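Local coordinates for protein protease (Penicillium cyclopium, PDB 5Z6O) that hydrolyses peptide bonds as a subtilisin-like serine protease of the proteinase K type, probably attacking casein, gelatin and type IV collagen, at residues Y39-G44 with S131-S136; G74-S79 with I212-P217; S160-N165 with M229-V234. All coordinates share one frame; numbering follows the deposited sequence. Where two conformers were deposited one is given.

Contact 1. Residues Y39-G44 with S131-S136; sequences YGVDTG and SVMNMS. With PMS (phenylmethanesulfonic acid), chain C.
Strand 39-42 runs parallel to strand 131-135, the short axes 4.9 Å apart at closest and 18° from aligned. Three backbone bonds fix the register: Y39 N to V132 O at 2.7 Å, N134 N to Y39 O at 2.9 Å with a nearly straight angle of 173° at the hydrogen, and V41 N to N134 O. On the sheet face that carries Y39, V41, M133 and M135, apolar side chains pack together. V41 holds CG1 anti to its backbone N (chi1 178°), which leaves CG2 turned across the M133 chain, 3.6 Å from its CG, while V41 CB meets M135 CG. The Y39 ring offers its edge to V132 O, and its OH bonds to D121. These are adjacent central strands of the parallel sheet of the subtilase alpha/beta fold, and D42, probably the charge-relay aspartate, sits where the first strand ends. There the chains part, and water takes over from direct pairing. One molecule accepts from S136 N at 2.8 Å and lies 2.7 Å from D42 OD2; a second donates to D42 OD2 and to S136 O. That carbonyl oxygen also approaches C2 of the bound phenylmethanesulfonic acid to 3.7 Å.

Contact 2. Residues G74-S79 with I212-P217; sequences GTHTAS and ITAAYP
H76, the residue with the most surface buried here, lays its imidazole over the A214 methyl and so joins the helix of the subtilase His-Gly-Thr-His motif (G74 to H76 follow the probable charge-relay histidine H73) to the antiparallel hairpin of strands 212-215 and 221-224. The evidence for a face contact is direct: A214 CB stands 3.5 Å from the ring centroid and just 7° off the ring normal, a CH-pi arrangement. Because CG lies anti to the backbone N (chi1 -169°), the ring extends from the helix along the strand, and I212 O meets its edge in plane. The bond from H76 NE2 to I212 O, 3.1 Å long, is bent and weak; the same nitrogen has its stronger partner in K222 O on the other strand of the hairpin. With an alanine in place of this histidine, the A214 methyl would probably face a gap, and the carbonyl oxygens of K222 and, less severely, I212 would lose the imidazole N-H.

T75, H76 and S79 all reach A215. Its O comes 3.2 Å from H76 CA in a CA-H...O contact and 3.7 Å from T75 CG2. T75 is the next most covered residue: its OG1, bonded to D69 and to D46 N, passes 3.7 Å from P217 CG, the threonine and the proline ring lying alongside and pointing opposite ways. One turn further on, A215 N donates to S79 OG across 3.0 Å at a fairly straight 163°, and this hydroxyl also bonds to the D51 carboxylate. The approach that permits the bond is tight, with S79 CB and A215 CB only 3.5 Å apart.

Contact 3. Residues S160-N165 with M229-V234; sequences SVAAGN and MAAPHV. With PMS (phenylmethanesulfonic acid), chain C.
Beside the packing of A162 on A231 lie three flat groups. The H233 imidazole has M229 C and A230 O at its edge, in plane, and ND1 donates to M229 O over 2.8 Å at a bent 135°, which ties the ring's rotation to its own helix. The phenyl ring of the bound phenylmethanesulfonic acid is approached by A162 CB, 3.7 Å from C3, and by G164 CA, 3.8 Å from C4. The amide of N165, turned toward the sulfonate with CG anti to the carbonyl carbon, is gripped at both ends: ND2 donates to the ligand's O1S over 2.7 Å at 164°, while OD1 bonds to T227 OG1.

Between the segments themselves the fit is small: the A231 methyl meets strand backbone and the A162 methyl, and S160 lies against the A231 carbonyl and V234. Strand 160-162 and helix 229-234 run nearly antiparallel, at 168°, and A231 CB points into the strand, 3.7 Å from A162 N and 4.4 Å from A162 CB. S160 CB lies 4.4 Å from V234 CG1, and its hydroxyl is next to the N134 side-chain amide, whose orientation is doubtful. At P232, which has no N-H to give, the helix is kinked, its turn lacking that backbone bond.

Since S228 N also bonds to the ligand, N165 and the start of this helix are consistent with the oxyanion hole of the subtilases, the phenyl ring probably occupying the S1 pocket.

All three contacts are largely buried, yet their chemistry follows their place in the fold. Contact 1 lies within the central parallel sheet and relies on backbone pairing; contact 3 sets a helix on the next strand mainly through an alanine methyl. The two meet where strands 131-135 and 157-162 pair, M135 N bonding to S160 O, and both touch the inhibitor. Contact 2, farther from the centre and with some partly exposed residues, joins a helix to a separate hairpin through an imidazole packed on a methyl and a hydroxyl that accepts a backbone N-H. It meets contact 1 where T43 OG1 bonds to G74 N, and contact 3 where I212 and H76 pack on M229.

Contact 1. Residues Y39-G44 with S131-S136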
ATOM      1  N   TYR A  39      -6.927   5.441   2.465  1.00 10.35           N
ATOM      2  CA  TYR A  39      -7.966   5.096   1.501  1.00  9.58           C
ATOM      3  C   TYR A  39      -7.517   3.897   0.681  1.00 11.02           C
ATOM      4  O   TYR A  39      -6.510   3.973  -0.022  1.00 12.22           O
ATOM      5  CB  TYR A  39      -8.245   6.274   0.567  1.00  6.77           C
ATOM      6  CG  TYR A  39      -8.793   7.468   1.302  1.00 11.03           C
ATOM      7  CD1 TYR A  39     -10.172   7.587   1.535  1.00 16.99           C
ATOM      8  CD2 TYR A  39      -7.938   8.489   1.752  1.00 10.60           C
ATOM      9  CE1 TYR A  39     -10.695   8.673   2.196  1.00 12.22           C
ATOM     10  CE2 TYR A  39      -8.457   9.586   2.445  1.00 14.32           C
ATOM     11  CZ  TYR A  39      -9.838   9.664   2.649  1.00 13.64           C
ATOM     12  OH  TYR A  39     -10.344  10.746   3.312  1.00 17.91           O
ATOM     13  N   GLY A  40      -8.286   2.817   0.732  1.00  8.62           N
ATOM     14  CA  GLY A  40      -8.009   1.626  -0.052  1.00  8.88           C
ATOM     15  C   GLY A  40      -8.818   1.656  -1.327  1.00 11.27           C
ATOM     16  O   GLY A  40     -10.041   1.503  -1.294  1.00 12.36           O
ATOM     17  N   VAL A  41      -8.159   1.898  -2.459  1.00 10.27           N
ATOM     18  CA  VAL A  41      -8.843   2.067  -3.742  1.00  7.53           C
ATOM     19  C   VAL A  41      -8.723   0.741  -4.484  1.00 10.03           C
ATOM     20  O   VAL A  41      -7.676   0.438  -5.078  1.00 12.74           O
ATOM     21  CB  VAL A  41      -8.228   3.227  -4.541  1.00  8.14           C
ATOM     22  CG1 VAL A  41      -8.909   3.385  -5.887  1.00 11.61           C
ATOM     23  CG2 VAL A  41      -8.305   4.549  -3.747  1.00 12.10           C
ATOM     24  N   ASP A  42      -9.775  -0.082  -4.445  1.00  8.80           N
ATOM     25  CA  ASP A  42      -9.618  -1.490  -4.793  1.00  9.13           C
ATOM     26  C   ASP A  42     -10.990  -2.131  -4.996  1.00  8.54           C
ATOM     27  O   ASP A  42     -11.938  -1.439  -5.390  1.00 10.48           O
ATOM     28  CB  ASP A  42      -8.814  -2.188  -3.684  1.00  9.89           C
ATOM     29  CG  ASP A  42      -8.005  -3.350  -4.176  1.00 20.45           C
ATOM     30  OD1 ASP A  42      -8.599  -4.280  -4.770  1.00 13.93           O
ATOM     31  OD2 ASP A  42      -6.774  -3.344  -3.931  1.00 16.93           O
ATOM     32  N   THR A  43     -11.113  -3.435  -4.716  1.00 10.38           N
ATOM     33  CA  THR A  43     -12.379  -4.144  -4.870  1.00 10.40           C
ATOM     34  C   THR A  43     -13.357  -3.965  -3.700  1.00 12.32           C
ATOM     35  O   THR A  43     -14.388  -4.656  -3.671  1.00 12.42           O
ATOM     36  CB  THR A  43     -12.127  -5.634  -5.078  1.00 10.18           C
ATOM     37  OG1 THR A  43     -11.542  -6.225  -3.911  1.00  9.95           O
ATOM     38  CG2 THR A  43     -11.204  -5.876  -6.258  1.00 12.22           C
ATOM     39  N   GLY A  44     -13.079  -3.082  -2.750  1.00 11.08           N
ATOM     40  CA  GLY A  44     -13.853  -3.013  -1.526  1.00 10.69           C
ATOM     41  C   GLY A  44     -13.169  -3.729  -0.378  1.00 15.04           C
ATOM     42  O   GLY A  44     -12.173  -4.424  -0.540  1.00 14.19           O
ATOM     43  N   SER A 131      -2.890  12.095   5.034  1.00 12.61           N
ATOM     44  CA  SER A 131      -3.795  11.095   4.472  0.51 11.54           C
ATOM     45  C   SER A 131      -2.979  10.228   3.532  1.00  7.07           C
ATOM     46  O   SER A 131      -2.013  10.719   2.939  1.00  8.00           O
ATOM     47  CB  SER A 131      -4.957  11.689   3.626  0.51 13.81           C
ATOM     48  OG  SER A 131      -5.856  12.478   4.361  0.51 17.55           O
ATOM     49  N   VAL A 132      -3.427   8.968   3.333  1.00  7.87           N
ATOM     50  CA  VAL A 132      -2.699   8.002   2.510  1.00  7.08           C
ATOM     51  C   VAL A 132      -3.690   7.326   1.581  1.00  7.48           C
ATOM     52  O   VAL A 132      -4.830   7.045   1.969  1.00  9.75           O
ATOM     53  CB  VAL A 132      -1.977   6.962   3.415  1.00  7.89           C
ATOM     54  CG1 VAL A 132      -1.456   5.778   2.586  1.00  9.58           C
ATOM     55  CG2 VAL A 132      -0.859   7.657   4.173  1.00 10.31           C
ATOM     56  N   MET A 133      -3.284   7.124   0.334  1.00  7.75           N
ATOM     57  CA  MET A 133      -4.098   6.376  -0.601  1.00  7.08           C
ATOM     58  C   MET A 133      -3.277   5.229  -1.144  1.00  8.90           C
ATOM     59  O   MET A 133      -2.130   5.427  -1.549  1.00  9.77           O
ATOM     60  CB  MET A 133      -4.580   7.280  -1.745  1.00  6.73           C
ATOM     61  CG  MET A 133      -5.425   6.528  -2.772  1.00 10.17           C
ATOM     62  SD  MET A 133      -5.995   7.558  -4.159  1.00 11.29           S
ATOM     63  CE  MET A 133      -7.234   8.566  -3.363  1.00 12.30           C
ATOM     64  N   ASN A 134      -3.866   4.043  -1.178  1.00  9.58           N
ATOM     65  CA  ASN A 134      -3.190   2.885  -1.749  1.00  5.85           C
ATOM     66  C   ASN A 134      -3.898   2.462  -3.034  1.00 10.78           C
ATOM     67  O   ASN A 134      -5.113   2.219  -3.031  1.00  9.43           O
ATOM     68  CB  ASN A 134      -3.160   1.716  -0.782  1.00  7.04           C
ATOM     69  CG  ASN A 134      -2.341   0.557  -1.343  1.00 10.04           C
ATOM     70  OD1 ASN A 134      -1.101   0.617  -1.385  1.00 11.87           O
ATOM     71  ND2 ASN A 134      -3.017  -0.473  -1.814  1.00  8.55           N
ATOM     72  N   MET A 135      -3.130   2.272  -4.111  1.00  9.61           N
ATOM     73  CA  MET A 135      -3.707   1.852  -5.397  1.00  6.44           C
ATOM     74  C   MET A 135      -2.966   0.603  -5.844  1.00  9.34           C
ATOM     75  O   MET A 135      -1.892   0.704  -6.422  1.00 10.57           O
ATOM     76  CB  MET A 135      -3.625   2.932  -6.478  1.00 13.29           C
ATOM     77  CG  MET A 135      -4.679   4.014  -6.233  1.00 14.48           C
ATOM     78  SD  MET A 135      -4.800   5.166  -7.681  1.00 20.91           S
ATOM     79  CE  MET A 135      -5.410   4.116  -8.978  1.00 19.04           C
ATOM     80  N   SER A 136      -3.523  -0.556  -5.558  1.00 12.47           N
ATOM     81  CA  SER A 136      -2.916  -1.814  -5.988  1.00 14.73           C
ATOM     82  C   SER A 136      -3.569  -2.293  -7.262  1.00 17.03           C
ATOM     83  O   SER A 136      -4.162  -3.348  -7.297  1.00 28.36           O
ATOM     84  CB  SER A 136      -3.046  -2.867  -4.888  1.00 18.28           C
ATOM     85  OG  SER A 136      -2.153  -2.601  -3.807  1.00 11.94           O
TER
HETATM   86  C   PMS C 302      -3.295  -6.688  -9.098  1.00 50.72           C
HETATM   87  S   PMS C 302      -2.285  -7.251  -7.699  1.00 73.34           S
HETATM   88  C1  PMS C 302      -2.509  -5.706  -9.980  0.56 57.13           C
HETATM   89  C2  PMS C 302      -1.589  -4.808  -9.449  0.56 21.34           C
HETATM   90  C3  PMS C 302      -0.907  -3.931 -10.281  0.56 32.69           C
HETATM   91  C4  PMS C 302      -1.129  -3.945 -11.650  0.56 33.79           C
HETATM   92  C5  PMS C 302      -2.050  -4.837 -12.177  0.56 41.16           C
HETATM   93  C6  PMS C 302      -2.724  -5.721 -11.351  0.56 55.48           C
HETATM   94  O2S PMS C 302      -2.783  -8.546  -7.130  1.00 79.29           O
HETATM   95  O1S PMS C 302      -0.887  -7.591  -8.121  1.00 98.40           O
HETATM   96  O   HOH W   1      -5.654  -0.868  -3.837  1.00 15.40           O
HETATM   97  O   HOH W   2      -5.030  -5.406  -5.114  1.00 28.69           O

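Contact 2. Residues G74-S79 with I212-P217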
ATOM      1  N   GLY A  74      -9.215  -6.334  -2.194  1.00  9.42           N
ATOM      2  CA  GLY A  74      -9.320  -5.082  -1.451  1.00  7.37           C
ATOM      3  C   GLY A  74      -9.203  -5.276   0.046  1.00 10.82           C
ATOM      4  O   GLY A  74      -8.582  -4.464   0.738  1.00  8.89           O
ATOM      5  N   THR A  75      -9.750  -6.383   0.565  1.00 10.36           N
ATOM      6  CA  THR A  75      -9.613  -6.691   1.989  1.00 10.85           C
ATOM      7  C   THR A  75      -8.181  -7.069   2.326  1.00  8.60           C
ATOM      8  O   THR A  75      -7.638  -6.663   3.359  1.00  9.72           O
ATOM      9  CB  THR A  75     -10.541  -7.847   2.348  1.00 11.20           C
ATOM     10  OG1 THR A  75     -11.893  -7.452   2.058  1.00 11.82           O
ATOM     11  CG2 THR A  75     -10.370  -8.278   3.853  1.00 10.58           C
ATOM     12  N   HIS A  76      -7.563  -7.844   1.452  1.00  8.46           N
ATOM     13  CA  HIS A  76      -6.211  -8.332   1.701  1.00  6.62           C
ATOM     14  C   HIS A  76      -5.223  -7.160   1.742  1.00 10.76           C
ATOM     15  O   HIS A  76      -4.407  -7.036   2.666  1.00  9.46           O
ATOM     16  CB  HIS A  76      -5.861  -9.340   0.592  1.00  7.76           C
ATOM     17  CG  HIS A  76      -4.602 -10.135   0.830  1.00  9.69           C
ATOM     18  ND1 HIS A  76      -3.332  -9.664   0.518  1.00  9.34           N
ATOM     19  CD2 HIS A  76      -4.429 -11.388   1.311  1.00  8.06           C
ATOM     20  CE1 HIS A  76      -2.438 -10.595   0.826  1.00  8.40           C
ATOM     21  NE2 HIS A  76      -3.080 -11.652   1.292  1.00 10.08           N
ATOM     22  N   THR A  77      -5.318  -6.255   0.771  1.00  8.30           N
ATOM     23  CA  THR A  77      -4.400  -5.118   0.762  1.00  8.32           C
ATOM     24  C   THR A  77      -4.679  -4.143   1.897  1.00  7.44           C
ATOM     25  O   THR A  77      -3.729  -3.654   2.539  1.00 10.59           O
ATOM     26  CB  THR A  77      -4.437  -4.392  -0.588  1.00  8.54           C
ATOM     27  OG1 THR A  77      -5.749  -3.879  -0.844  1.00  8.95           O
ATOM     28  CG2 THR A  77      -4.001  -5.379  -1.741  1.00  8.81           C
ATOM     29  N   ALA A  78      -5.961  -3.866   2.195  1.00  8.18           N
ATOM     30  CA  ALA A  78      -6.220  -3.034   3.368  1.00  8.88           C
ATOM     31  C   ALA A  78      -5.659  -3.684   4.635  1.00  7.98           C
ATOM     32  O   ALA A  78      -5.182  -3.002   5.556  1.00  7.71           O
ATOM     33  CB  ALA A  78      -7.733  -2.818   3.509  1.00  8.49           C
ATOM     34  N   SER A  79      -5.740  -5.003   4.711  1.00  8.09           N
ATOM     35  CA  SER A  79      -5.257  -5.724   5.885  1.00  7.35           C
ATOM     36  C   SER A  79      -3.740  -5.611   6.033  1.00  9.53           C
ATOM     37  O   SER A  79      -3.238  -5.394   7.137  1.00  7.86           O
ATOM     38  CB  SER A  79      -5.705  -7.200   5.778  1.00  9.62           C
ATOM     39  OG  SER A  79      -5.166  -7.957   6.841  1.00  9.90           O
ATOM     40  N   ILE A 212       2.514 -13.140   0.546  1.00  8.66           N
ATOM     41  CA  ILE A 212       2.136 -12.214   1.614  1.00  9.41           C
ATOM     42  C   ILE A 212       0.786 -12.667   2.172  1.00  7.53           C
ATOM     43  O   ILE A 212      -0.175 -12.826   1.419  1.00 11.07           O
ATOM     44  CB  ILE A 212       2.054 -10.773   1.093  1.00 11.79           C
ATOM     45  CG1 ILE A 212       3.407 -10.301   0.560  1.00  8.70           C
ATOM     46  CG2 ILE A 212       1.463  -9.858   2.195  1.00  7.35           C
ATOM     47  CD1 ILE A 212       4.494 -10.327   1.660  1.00  9.35           C
ATOM     48  N   THR A 213       0.718 -12.924   3.480  1.00  9.76           N
ATOM     49  CA  THR A 213      -0.504 -13.392   4.121  1.00 10.31           C
ATOM     50  C   THR A 213      -1.253 -12.224   4.754  1.00  9.68           C
ATOM     51  O   THR A 213      -0.653 -11.412   5.472  1.00 10.02           O
ATOM     52  CB  THR A 213      -0.160 -14.443   5.176  1.00 11.78           C
ATOM     53  OG1 THR A 213       0.538 -15.513   4.516  1.00 15.52           O
ATOM     54  CG2 THR A 213      -1.439 -14.989   5.903  1.00 12.00           C
ATOM     55  N   ALA A 214      -2.573 -12.161   4.525  1.00 10.10           N
ATOM     56  CA  ALA A 214      -3.380 -11.095   5.122  1.00 10.55           C
ATOM     57  C   ALA A 214      -4.848 -11.528   5.145  1.00 10.54           C
ATOM     58  O   ALA A 214      -5.197 -12.619   4.686  1.00 13.38           O
ATOM     59  CB  ALA A 214      -3.218  -9.777   4.346  1.00 10.27           C
ATOM     60  N   ALA A 215      -5.716 -10.649   5.656  1.00 11.60           N
ATOM     61  CA  ALA A 215      -7.131 -10.992   5.841  1.00 13.12           C
ATOM     62  C   ALA A 215      -7.839 -11.221   4.508  1.00 12.22           C
ATOM     63  O   ALA A 215      -7.486 -10.644   3.470  1.00 12.34           O
ATOM     64  CB  ALA A 215      -7.839  -9.849   6.584  1.00 11.63           C
ATOM     65  N   TYR A 216      -8.886 -12.042   4.544  1.00 13.14           N
ATOM     66  CA  TYR A 216      -9.697 -12.327   3.375  1.00 12.77           C
ATOM     67  C   TYR A 216     -11.161 -12.296   3.794  1.00 12.46           C
ATOM     68  O   TYR A 216     -11.471 -12.594   4.949  1.00 16.22           O
ATOM     69  CB  TYR A 216      -9.315 -13.713   2.835  1.00 13.87           C
ATOM     70  CG  TYR A 216      -9.423 -13.885   1.371  1.00 17.22           C
ATOM     71  CD1 TYR A 216      -8.648 -13.132   0.499  1.00 25.03           C
ATOM     72  CD2 TYR A 216     -10.280 -14.845   0.843  1.00 29.80           C
ATOM     73  CE1 TYR A 216      -8.746 -13.313  -0.864  1.00 32.85           C
ATOM     74  CE2 TYR A 216     -10.385 -15.030  -0.513  1.00 31.09           C
ATOM     75  CZ  TYR A 216      -9.622 -14.264  -1.359  1.00 28.42           C
ATOM     76  OH  TYR A 216      -9.738 -14.466  -2.719  1.00 48.98           O
ATOM     77  N   PRO A 217     -12.065 -11.872   2.918  1.00 11.51           N
ATOM     78  CA  PRO A 217     -13.476 -11.732   3.322  1.00 17.69           C
ATOM     79  C   PRO A 217     -14.019 -12.976   4.006  1.00 20.72           C
ATOM     80  O   PRO A 217     -13.739 -14.109   3.610  1.00 18.18           O
ATOM     81  CB  PRO A 217     -14.194 -11.472   2.002  1.00 11.56           C
ATOM     82  CG  PRO A 217     -13.164 -10.754   1.149  1.00 16.11           C
ATOM     83  CD  PRO A 217     -11.848 -11.477   1.512  1.00 13.57           C
TER

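Contact 3. Residues S160-N165 with M229-V234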
ATOM      1  N   SER A 160       0.628   5.554  -2.763  0.62  7.14           N
ATOM      2  CA  SER A 160       1.471   4.411  -3.096  0.62  6.13           C
ATOM      3  C   SER A 160       0.789   3.577  -4.174  0.62  9.00           C
ATOM      4  O   SER A 160      -0.400   3.270  -4.069  0.62  9.17           O
ATOM      5  CB  SER A 160       1.752   3.562  -1.850  0.62  5.91           C
ATOM      6  OG  SER A 160       0.554   3.123  -1.268  0.62  7.53           O
ATOM      7  N   VAL A 161       1.551   3.204  -5.203  1.00  7.17           N
ATOM      8  CA  VAL A 161       1.033   2.525  -6.389  1.00  7.59           C
ATOM      9  C   VAL A 161       1.831   1.266  -6.673  1.00 10.57           C
ATOM     10  O   VAL A 161       3.067   1.308  -6.691  1.00  8.76           O
ATOM     11  CB  VAL A 161       1.107   3.481  -7.608  1.00 12.26           C
ATOM     12  CG1 VAL A 161       0.620   2.802  -8.837  1.00 20.54           C
ATOM     13  CG2 VAL A 161       0.251   4.737  -7.359  1.00 13.82           C
ATOM     14  N   ALA A 162       1.127   0.169  -6.972  1.00  9.24           N
ATOM     15  CA  ALA A 162       1.792  -1.047  -7.421  1.00  9.24           C
ATOM     16  C   ALA A 162       2.477  -0.808  -8.761  1.00 11.46           C
ATOM     17  O   ALA A 162       1.916  -0.183  -9.671  1.00 13.70           O
ATOM     18  CB  ALA A 162       0.785  -2.184  -7.550  1.00 11.26           C
ATOM     19  N   ALA A 163       3.694  -1.326  -8.905  1.00  9.62           N
ATOM     20  CA  ALA A 163       4.400  -1.066 -10.167  1.00 11.52           C
ATOM     21  C   ALA A 163       3.827  -1.863 -11.329  1.00 13.55           C
ATOM     22  O   ALA A 163       4.013  -1.458 -12.492  1.00 16.24           O
ATOM     23  CB  ALA A 163       5.884  -1.385 -10.020  1.00 12.72           C
ATOM     24  N   GLY A 164       3.148  -2.979 -11.052  1.00 10.79           N
ATOM     25  CA  GLY A 164       2.652  -3.847 -12.102  1.00 10.58           C
ATOM     26  C   GLY A 164       3.398  -5.175 -12.134  1.00 15.00           C
ATOM     27  O   GLY A 164       4.495  -5.334 -11.570  1.00 13.36           O
ATOM     28  N   ASN A 165       2.776  -6.149 -12.783  1.00 15.19           N
ATOM     29  CA  ASN A 165       3.226  -7.537 -12.714  1.00 13.55           C
ATOM     30  C   ASN A 165       3.625  -8.126 -14.065  1.00 21.17           C
ATOM     31  O   ASN A 165       3.536  -9.337 -14.240  1.00 20.73           O
ATOM     32  CB  ASN A 165       2.136  -8.425 -12.110  1.00 12.55           C
ATOM     33  CG  ASN A 165       1.685  -7.950 -10.744  1.00 24.68           C
ATOM     34  OD1 ASN A 165       2.485  -7.489  -9.945  1.00 17.69           O
ATOM     35  ND2 ASN A 165       0.402  -8.065 -10.476  1.00 25.65           N
ATOM     36  N   MET A 229       0.515  -6.620  -3.420  1.00  7.17           N
ATOM     37  CA  MET A 229       0.831  -6.901  -2.022  1.00  8.33           C
ATOM     38  C   MET A 229       1.957  -6.022  -1.493  1.00  6.56           C
ATOM     39  O   MET A 229       2.053  -5.782  -0.283  1.00  8.67           O
ATOM     40  CB  MET A 229       1.240  -8.371  -1.882  1.00  8.92           C
ATOM     41  CG  MET A 229       0.066  -9.381  -1.924  1.00 10.03           C
ATOM     42  SD  MET A 229      -0.804  -9.431  -3.517  1.00 12.59           S
ATOM     43  CE  MET A 229      -2.384  -8.741  -3.111  1.00 14.81           C
ATOM     44  N   ALA A 230       2.798  -5.530  -2.387  1.00  6.59           N
ATOM     45  CA  ALA A 230       3.938  -4.713  -2.021  1.00  5.59           C
ATOM     46  C   ALA A 230       3.489  -3.292  -1.674  1.00  6.87           C
ATOM     47  O   ALA A 230       3.803  -2.781  -0.595  1.00  7.36           O
ATOM     48  CB  ALA A 230       4.932  -4.724  -3.196  1.00  9.55           C
ATOM     49  N   ALA A 231       2.671  -2.683  -2.530  1.00  5.87           N
ATOM     50  CA  ALA A 231       2.248  -1.298  -2.289  1.00  7.34           C
ATOM     51  C   ALA A 231       1.651  -1.032  -0.900  1.00  5.72           C
ATOM     52  O   ALA A 231       1.998   0.002  -0.297  1.00  6.41           O
ATOM     53  CB  ALA A 231       1.256  -0.858  -3.375  1.00  7.68           C
ATOM     54  N   PRO A 232       0.749  -1.856  -0.357  1.00  5.69           N
ATOM     55  CA  PRO A 232       0.165  -1.523   0.944  1.00  5.00           C
ATOM     56  C   PRO A 232       1.156  -1.592   2.089  1.00  6.92           C
ATOM     57  O   PRO A 232       0.908  -0.938   3.118  1.00  8.68           O
ATOM     58  CB  PRO A 232      -0.982  -2.554   1.104  1.00  8.04           C
ATOM     59  CG  PRO A 232      -0.667  -3.635   0.161  1.00 11.36           C
ATOM     60  CD  PRO A 232       0.032  -2.964  -0.999  1.00  7.15           C
ATOM     61  N   HIS A 233       2.269  -2.332   1.963  1.00  4.89           N
ATOM     62  CA  HIS A 233       3.299  -2.198   3.003  1.00  4.05           C
ATOM     63  C   HIS A 233       3.772  -0.756   3.068  1.00  8.68           C
ATOM     64  O   HIS A 233       4.033  -0.223   4.154  1.00  7.61           O
ATOM     65  CB  HIS A 233       4.506  -3.111   2.730  1.00  4.90           C
ATOM     66  CG  HIS A 233       4.245  -4.581   2.937  1.00  5.27           C
ATOM     67  ND1 HIS A 233       3.679  -5.390   1.969  1.00  6.79           N
ATOM     68  CD2 HIS A 233       4.525  -5.397   3.989  1.00  9.63           C
ATOM     69  CE1 HIS A 233       3.628  -6.639   2.414  1.00  7.77           C
ATOM     70  NE2 HIS A 233       4.138  -6.670   3.634  1.00  9.02           N
ATOM     71  N   VAL A 234       3.918  -0.119   1.902  1.00  6.31           N
ATOM     72  CA  VAL A 234       4.419   1.252   1.860  1.00  5.98           C
ATOM     73  C   VAL A 234       3.321   2.225   2.290  1.00  7.45           C
ATOM     74  O   VAL A 234       3.601   3.200   3.002  1.00  8.72           O
ATOM     75  CB  VAL A 234       4.973   1.574   0.455  1.00  5.29           C
ATOM     76  CG1 VAL A 234       5.488   3.027   0.374  1.00  9.61           C
ATOM     77  CG2 VAL A 234       6.132   0.632   0.114  1.00  8.18           C
TER
HETATM   78  C   PMS C 302      -3.295  -6.688  -9.098  1.00 50.72           C
HETATM   79  S   PMS C 302      -2.285  -7.251  -7.699  1.00 73.34           S
HETATM   80  C1  PMS C 302      -2.509  -5.706  -9.980  0.56 57.13           C
HETATM   81  C2  PMS C 302      -1.589  -4.808  -9.449  0.56 21.34           C
HETATM   82  C3  PMS C 302      -0.907  -3.931 -10.281  0.56 32.69           C
HETATM   83  C4  PMS C 302      -1.129  -3.945 -11.650  0.56 33.79           C
HETATM   84  C5  PMS C 302      -2.050  -4.837 -12.177  0.56 41.16           C
HETATM   85  C6  PMS C 302      -2.724  -5.721 -11.351  0.56 55.48           C
HETATM   86  O2S PMS C 302      -2.783  -8.546  -7.130  1.00 79.29           O
HETATM   87  O1S PMS C 302      -0.887  -7.591  -8.121  1.00 98.40           O